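DNA alpha-glucosyltransferase (Enterobacteria phage T4, PDB 1YA6) belongs to the GT-B clan of glycosyltransferases and folds into two domains, each built around a parallel beta sheet, with uridine-5'-diphosphate bound in the cleft between them. Local coordinates at residues C[6-11]-C[80-85]; C[303-308]-C[331-336]. All blocks are in the same frame, centred on the assembly; numbering follows the deposited sequence.

Interaction 1 (C[6-11]-C[80-85]); sequences ICIFMA and ILIINS
Strands 6-10 and 80-85 run parallel, their short axes 20° apart and 4.7 Å at closest approach, and four backbone hydrogen bonds join Cys7 and Phe9 to the second strand. Cys7 N donates to Ile80 O and Cys7 O accepts from Ile82 N; Phe9 N then donates to Ile82 O at 2.7 Å, and Phe9 O accepts from Asn84 N at 3.0 Å. Cys7 and Phe9 each bond to the two residues flanking their parallel partners, Leu81 and Ile83, while Ile6, Ile8 and Met10 direct their backbone bonds to strand 36-42. CA-H groups of Ile6, Ile8, Leu81 and Ile83 approach the same carbonyl oxygens.

Ile6, Ile8, Ile80 and Ile82 project from one face. Ile6 and Ile80 lie side by side, CD1 of Ile6 being 4.0 Å from CB of Ile80, whereas Ile6 CG2 meets Ile82 CD1 at 3.6 Å with the two side chains slanted across each other. These strands are central neighbours in the seven-stranded sheet of order 3-2-1-4-5-6-7, a Rossmann-like arrangement characteristic of GT-B domains. Strand 36-42 pairs with the other edge of 6-10, and helix 18-32 packs over Ile8 and Ile82.

On the reverse face, with CG anti to the backbone N (chi1 -176°), Leu81 brings its CD1 branch to 3.6 Å from Cys7 CB and 3.7 Å from Cys7 SG. The same methyl lies farther from Phe9 CB. The Phe9 ring leads away from 80-85. Beyond Phe9, Ser85 OG sits 3.4 Å from Met10 CB and is hydrogen-bonded to Arg12 N, while Ala11 N makes a weak, bent bond to Ser85 O (N-H...O angle 123°).

Interaction 2 (C[303-308]-C[331-336]); sequences YLQRSL and NLKFRV
The guanidinium groups of Arg306 and Arg335 are turned 77° apart, and Arg335 CG approaches NH2 of Arg306 obliquely at 3.7 Å. One face of the Arg335 guanidinium carries Val336 CG2, offset toward the rim. The side chain of Arg306 crosses that of Lys333 at about a right angle, its CG anti to the carbonyl carbon (chi1 -59°), which sets it 3.8 Å from Lys333 O.

A single backbone hydrogen bond joins the segments: Lys333 N donates to Gln305 O at 2.6 Å, in a nearly straight bond (N-H...O 175°). The CA-H of Leu332 also approaches this oxygen. Neither 303-308 nor 331-336 is a regular strand, so this is loop-to-loop packing, between the connection ahead of helix 310-318 and the one following helix 326-329.

Leu332 is the chief apolar link. Its CD2 lies 3.8 Å from Leu304 CB, and its CD1 meets both Leu308 CD2 and Ser307 O at 3.3 Å. Before it in the chain, Asn331 CB meets Leu304 CD1 at 3.4 Å.

Arg306 NH2 forms a salt bridge with Glu396, whose carboxylate also makes a long, weak ion pair with Arg335. With the charged atoms of the two arginines not in contact (NH2 of Arg306 to NE of Arg335, 5.9 Å), this shared carboxylate would be expected to offset their like charges.

In the fold
The two contacts belong to different sheet systems: interaction 1 lies within the N-terminal parallel sheet, whereas interaction 2 joins loops associated with the second sheet, which contains strands 290-295 and 321-325. Their centres are 24 Å apart and their nearest atoms about 12 Å, so they do not touch. Uridine-5'-diphosphate is nearer to interaction 2, about 8 Å from the side chain of Leu308, against about 11 Å from that of Met10 in interaction 1. Ser307, about 6 Å from a cobalt hexammine(III), is hydrogen-bonded to His143, one of the residues around a bound cobalt hexammine(III); this bond ties 303-308 to the chain beyond strand 139-142 of the first sheet.

Interaction 1 (C[6-11]-C[80-85])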
loop_
_atom_site.group_PDB
_atom_site.type_symbol
_atom_site.label_atom_id
_atom_site.label_comp_id
_atom_site.label_asym_id
_atom_site.label_seq_id
_atom_site.Cartn_x
_atom_site.Cartn_y
_atom_site.Cartn_z
ATOM N N ILE C 6 -10.603 -4.437 -20.337
ATOM C CA ILE C 6 -10.882 -4.348 -18.919
ATOM C C ILE C 6 -11.070 -2.899 -18.537
ATOM O O ILE C 6 -10.295 -2.041 -18.963
ATOM C CB ILE C 6 -9.707 -4.849 -18.041
ATOM C CG1 ILE C 6 -9.016 -6.057 -18.675
ATOM C CG2 ILE C 6 -10.230 -5.200 -16.658
ATOM C CD1 ILE C 6 -9.750 -7.354 -18.512
ATOM N N CYS C 7 -12.088 -2.616 -17.735
ATOM C CA CYS C 7 -12.263 -1.262 -17.258
ATOM C C CYS C 7 -12.092 -1.308 -15.744
ATOM O O CYS C 7 -12.828 -2.008 -15.062
ATOM C CB CYS C 7 -13.641 -0.712 -17.599
ATOM S SG CYS C 7 -13.893 0.958 -16.930
ATOM N N ILE C 8 -11.099 -0.590 -15.227
ATOM C CA ILE C 8 -10.852 -0.532 -13.789
ATOM C C ILE C 8 -11.504 0.764 -13.322
ATOM O O ILE C 8 -11.124 1.852 -13.747
ATOM C CB ILE C 8 -9.339 -0.545 -13.486
ATOM C CG1 ILE C 8 -8.724 -1.829 -14.060
ATOM C CG2 ILE C 8 -9.099 -0.508 -11.990
ATOM C CD1 ILE C 8 -7.229 -1.899 -13.969
ATOM N N PHE C 9 -12.497 0.635 -12.452
ATOM C CA PHE C 9 -13.267 1.770 -11.973
ATOM C C PHE C 9 -13.060 2.073 -10.500
ATOM O O PHE C 9 -13.275 1.212 -9.655
ATOM C CB PHE C 9 -14.751 1.474 -12.223
ATOM C CG PHE C 9 -15.665 2.655 -12.045
ATOM C CD1 PHE C 9 -17.041 2.462 -11.954
ATOM C CD2 PHE C 9 -15.167 3.959 -11.994
ATOM C CE1 PHE C 9 -17.914 3.548 -11.813
ATOM C CE2 PHE C 9 -16.026 5.051 -11.854
ATOM C CZ PHE C 9 -17.402 4.850 -11.764
ATOM N N MET C 10 -12.643 3.296 -10.189
ATOM C CA MET C 10 -12.482 3.694 -8.791
ATOM C C MET C 10 -13.508 4.789 -8.495
ATOM O O MET C 10 -13.187 5.977 -8.523
ATOM C CB MET C 10 -11.067 4.201 -8.509
ATOM C CG MET C 10 -10.055 3.088 -8.258
ATOM S SD MET C 10 -8.443 3.720 -7.697
ATOM C CE MET C 10 -7.696 4.259 -9.291
ATOM N N ALA C 11 -14.742 4.362 -8.225
ATOM C CA ALA C 11 -15.855 5.255 -7.952
ATOM C C ALA C 11 -15.722 6.159 -6.730
ATOM O O ALA C 11 -16.612 6.952 -6.458
ATOM C CB ALA C 11 -17.134 4.451 -7.850
ATOM N N ILE C 80 -14.745 -6.903 -18.967
ATOM C CA ILE C 80 -14.697 -7.058 -17.525
ATOM C C ILE C 80 -14.610 -5.708 -16.835
ATOM O O ILE C 80 -13.766 -4.884 -17.175
ATOM C CB ILE C 80 -13.475 -7.921 -17.115
ATOM C CG1 ILE C 80 -13.542 -9.270 -17.849
ATOM C CG2 ILE C 80 -13.446 -8.123 -15.600
ATOM C CD1 ILE C 80 -12.411 -10.206 -17.514
ATOM N N LEU C 81 -15.499 -5.481 -15.876
ATOM C CA LEU C 81 -15.493 -4.249 -15.111
ATOM C C LEU C 81 -15.048 -4.589 -13.696
ATOM O O LEU C 81 -15.670 -5.391 -13.000
ATOM C CB LEU C 81 -16.883 -3.634 -15.067
ATOM C CG LEU C 81 -17.027 -2.291 -14.373
ATOM C CD1 LEU C 81 -16.211 -1.252 -15.119
ATOM C CD2 LEU C 81 -18.496 -1.903 -14.346
ATOM N N ILE C 82 -13.950 -3.982 -13.287
ATOM C CA ILE C 82 -13.405 -4.187 -11.965
ATOM C C ILE C 82 -13.669 -2.901 -11.187
ATOM O O ILE C 82 -13.286 -1.824 -11.623
ATOM C CB ILE C 82 -11.893 -4.430 -12.044
ATOM C CG1 ILE C 82 -11.628 -5.623 -12.953
ATOM C CG2 ILE C 82 -11.311 -4.608 -10.642
ATOM C CD1 ILE C 82 -10.152 -5.920 -13.165
ATOM N N ILE C 83 -14.342 -3.015 -10.048
ATOM C CA ILE C 83 -14.644 -1.854 -9.230
ATOM C C ILE C 83 -13.816 -1.986 -7.974
ATOM O O ILE C 83 -14.001 -2.936 -7.204
ATOM C CB ILE C 83 -16.136 -1.801 -8.845
ATOM C CG1 ILE C 83 -16.996 -1.825 -10.116
ATOM C CG2 ILE C 83 -16.410 -0.550 -8.018
ATOM C CD1 ILE C 83 -18.498 -1.581 -9.883
ATOM N N ASN C 84 -12.904 -1.041 -7.765
ATOM C CA ASN C 84 -12.028 -1.085 -6.604
ATOM C C ASN C 84 -12.409 -0.200 -5.433
ATOM O O ASN C 84 -11.900 -0.381 -4.340
ATOM C CB ASN C 84 -10.588 -0.786 -7.032
ATOM C CG ASN C 84 -9.940 -1.966 -7.725
ATOM O OD1 ASN C 84 -9.925 -3.072 -7.184
ATOM N ND2 ASN C 84 -9.402 -1.741 -8.925
ATOM N N SER C 85 -13.302 0.752 -5.655
ATOM C CA SER C 85 -13.722 1.646 -4.590
ATOM C C SER C 85 -15.084 2.200 -4.973
ATOM O O SER C 85 -15.476 2.112 -6.133
ATOM C CB SER C 85 -12.704 2.788 -4.418
ATOM O OG SER C 85 -12.622 3.578 -5.600
#

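Interaction 2 (C[303-308]-C[331-336])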
loop_
_atom_site.group_PDB
_atom_site.type_symbol
_atom_site.label_atom_id
_atom_site.label_comp_id
_atom_site.label_asym_id
_atom_site.label_seq_id
_atom_site.Cartn_x
_atom_site.Cartn_y
_atom_site.Cartn_z
ATOM N N TYR C 303 -9.111 -9.325 10.169
ATOM C CA TYR C 303 -8.938 -8.971 8.756
ATOM C C TYR C 303 -7.575 -9.408 8.215
ATOM O O TYR C 303 -7.174 -9.015 7.118
ATOM C CB TYR C 303 -9.056 -7.457 8.579
ATOM C CG TYR C 303 -9.754 -6.736 9.711
ATOM C CD1 TYR C 303 -11.111 -6.941 9.968
ATOM C CD2 TYR C 303 -9.061 -5.814 10.503
ATOM C CE1 TYR C 303 -11.765 -6.240 10.980
ATOM C CE2 TYR C 303 -9.703 -5.106 11.519
ATOM C CZ TYR C 303 -11.057 -5.320 11.752
ATOM O OH TYR C 303 -11.704 -4.602 12.739
ATOM N N LEU C 304 -6.868 -10.218 8.996
ATOM C CA LEU C 304 -5.544 -10.701 8.621
ATOM C C LEU C 304 -5.552 -12.126 8.074
ATOM O O LEU C 304 -6.073 -13.051 8.705
ATOM C CB LEU C 304 -4.599 -10.638 9.833
ATOM C CG LEU C 304 -4.334 -9.276 10.486
ATOM C CD1 LEU C 304 -3.345 -9.451 11.627
ATOM C CD2 LEU C 304 -3.779 -8.297 9.452
ATOM N N GLN C 305 -4.973 -12.294 6.893
ATOM C CA GLN C 305 -4.883 -13.608 6.284
ATOM C C GLN C 305 -3.559 -13.728 5.534
ATOM O O GLN C 305 -2.616 -14.313 6.059
ATOM C CB GLN C 305 -6.071 -13.859 5.358
ATOM C CG GLN C 305 -6.373 -15.337 5.196
ATOM C CD GLN C 305 -7.782 -15.605 4.715
ATOM O OE1 GLN C 305 -8.747 -15.110 5.289
ATOM N NE2 GLN C 305 -7.910 -16.406 3.662
ATOM N N ARG C 306 -3.469 -13.156 4.335
ATOM C CA ARG C 306 -2.232 -13.239 3.557
ATOM C C ARG C 306 -1.788 -11.904 2.990
ATOM O O ARG C 306 -0.684 -11.777 2.469
ATOM C CB ARG C 306 -2.394 -14.200 2.376
ATOM C CG ARG C 306 -2.766 -15.632 2.723
ATOM C CD ARG C 306 -2.841 -16.461 1.449
ATOM N NE ARG C 306 -3.796 -15.891 0.500
ATOM C CZ ARG C 306 -3.888 -16.231 -0.783
ATOM N NH1 ARG C 306 -4.795 -15.647 -1.554
ATOM N NH2 ARG C 306 -3.077 -17.144 -1.302
ATOM N N SER C 307 -2.646 -10.901 3.094
ATOM C CA SER C 307 -2.345 -9.594 2.528
ATOM C C SER C 307 -1.383 -8.688 3.273
ATOM O O SER C 307 -1.653 -8.256 4.390
ATOM C CB SER C 307 -3.645 -8.820 2.292
ATOM O OG SER C 307 -4.545 -9.568 1.492
ATOM N N LEU C 308 -0.249 -8.407 2.643
ATOM C CA LEU C 308 0.697 -7.467 3.208
ATOM C C LEU C 308 0.290 -6.167 2.512
ATOM O O LEU C 308 -0.571 -6.188 1.621
ATOM C CB LEU C 308 2.142 -7.821 2.848
ATOM C CG LEU C 308 2.888 -8.789 3.763
ATOM C CD1 LEU C 308 4.342 -8.891 3.282
ATOM C CD2 LEU C 308 2.835 -8.304 5.218
ATOM N N ASN C 331 0.694 -13.085 12.401
ATOM C CA ASN C 331 -0.698 -13.303 12.037
ATOM C C ASN C 331 -0.998 -13.538 10.561
ATOM O O ASN C 331 -2.035 -14.123 10.215
ATOM C CB ASN C 331 -1.556 -12.163 12.578
ATOM C CG ASN C 331 -1.575 -12.130 14.100
ATOM O OD1 ASN C 331 -2.468 -11.537 14.709
ATOM N ND2 ASN C 331 -0.584 -12.765 14.720
ATOM N N LEU C 332 -0.102 -13.100 9.687
ATOM C CA LEU C 332 -0.319 -13.317 8.262
ATOM C C LEU C 332 0.303 -14.629 7.815
ATOM O O LEU C 332 1.402 -14.984 8.252
ATOM C CB LEU C 332 0.279 -12.176 7.438
ATOM C CG LEU C 332 -0.404 -10.817 7.492
ATOM C CD1 LEU C 332 0.242 -9.928 6.451
ATOM C CD2 LEU C 332 -1.887 -10.957 7.224
ATOM N N LYS C 333 -0.402 -15.335 6.939
ATOM C CA LYS C 333 0.061 -16.611 6.404
ATOM C C LYS C 333 0.873 -16.382 5.119
ATOM O O LYS C 333 0.616 -15.436 4.367
ATOM C CB LYS C 333 -1.140 -17.506 6.090
ATOM C CG LYS C 333 -2.094 -17.734 7.261
ATOM C CD LYS C 333 -3.449 -18.273 6.773
ATOM C CE LYS C 333 -4.505 -18.347 7.902
ATOM N NZ LYS C 333 -4.901 -17.011 8.482
ATOM N N PHE C 334 1.864 -17.242 4.881
ATOM C CA PHE C 334 2.697 -17.151 3.686
ATOM C C PHE C 334 1.850 -17.764 2.582
ATOM O O PHE C 334 1.154 -18.747 2.824
ATOM C CB PHE C 334 3.998 -17.936 3.897
ATOM C CG PHE C 334 4.919 -17.956 2.697
ATOM C CD1 PHE C 334 5.283 -16.775 2.054
ATOM C CD2 PHE C 334 5.443 -19.164 2.230
ATOM C CE1 PHE C 334 6.158 -16.792 0.963
ATOM C CE2 PHE C 334 6.314 -19.195 1.148
ATOM C CZ PHE C 334 6.675 -18.005 0.509
ATOM N N ARG C 335 1.896 -17.172 1.389
ATOM C CA ARG C 335 1.100 -17.628 0.247
ATOM C C ARG C 335 1.229 -19.089 -0.158
ATOM O O ARG C 335 0.239 -19.726 -0.532
ATOM C CB ARG C 335 1.397 -16.764 -0.986
ATOM C CG ARG C 335 0.544 -17.115 -2.208
ATOM C CD ARG C 335 0.802 -16.171 -3.400
ATOM N NE ARG C 335 2.102 -16.390 -4.039
ATOM C CZ ARG C 335 2.444 -17.515 -4.664
ATOM N NH1 ARG C 335 1.582 -18.519 -4.734
ATOM N NH2 ARG C 335 3.648 -17.639 -5.212
ATOM N N VAL C 336 2.442 -19.625 -0.083
ATOM C CA VAL C 336 2.676 -21.000 -0.506
ATOM C C VAL C 336 2.260 -22.112 0.450
ATOM O O VAL C 336 1.568 -23.044 0.039
ATOM C CB VAL C 336 4.158 -21.209 -0.887
ATOM C CG1 VAL C 336 4.338 -22.585 -1.499
ATOM C CG2 VAL C 336 4.607 -20.118 -1.860
#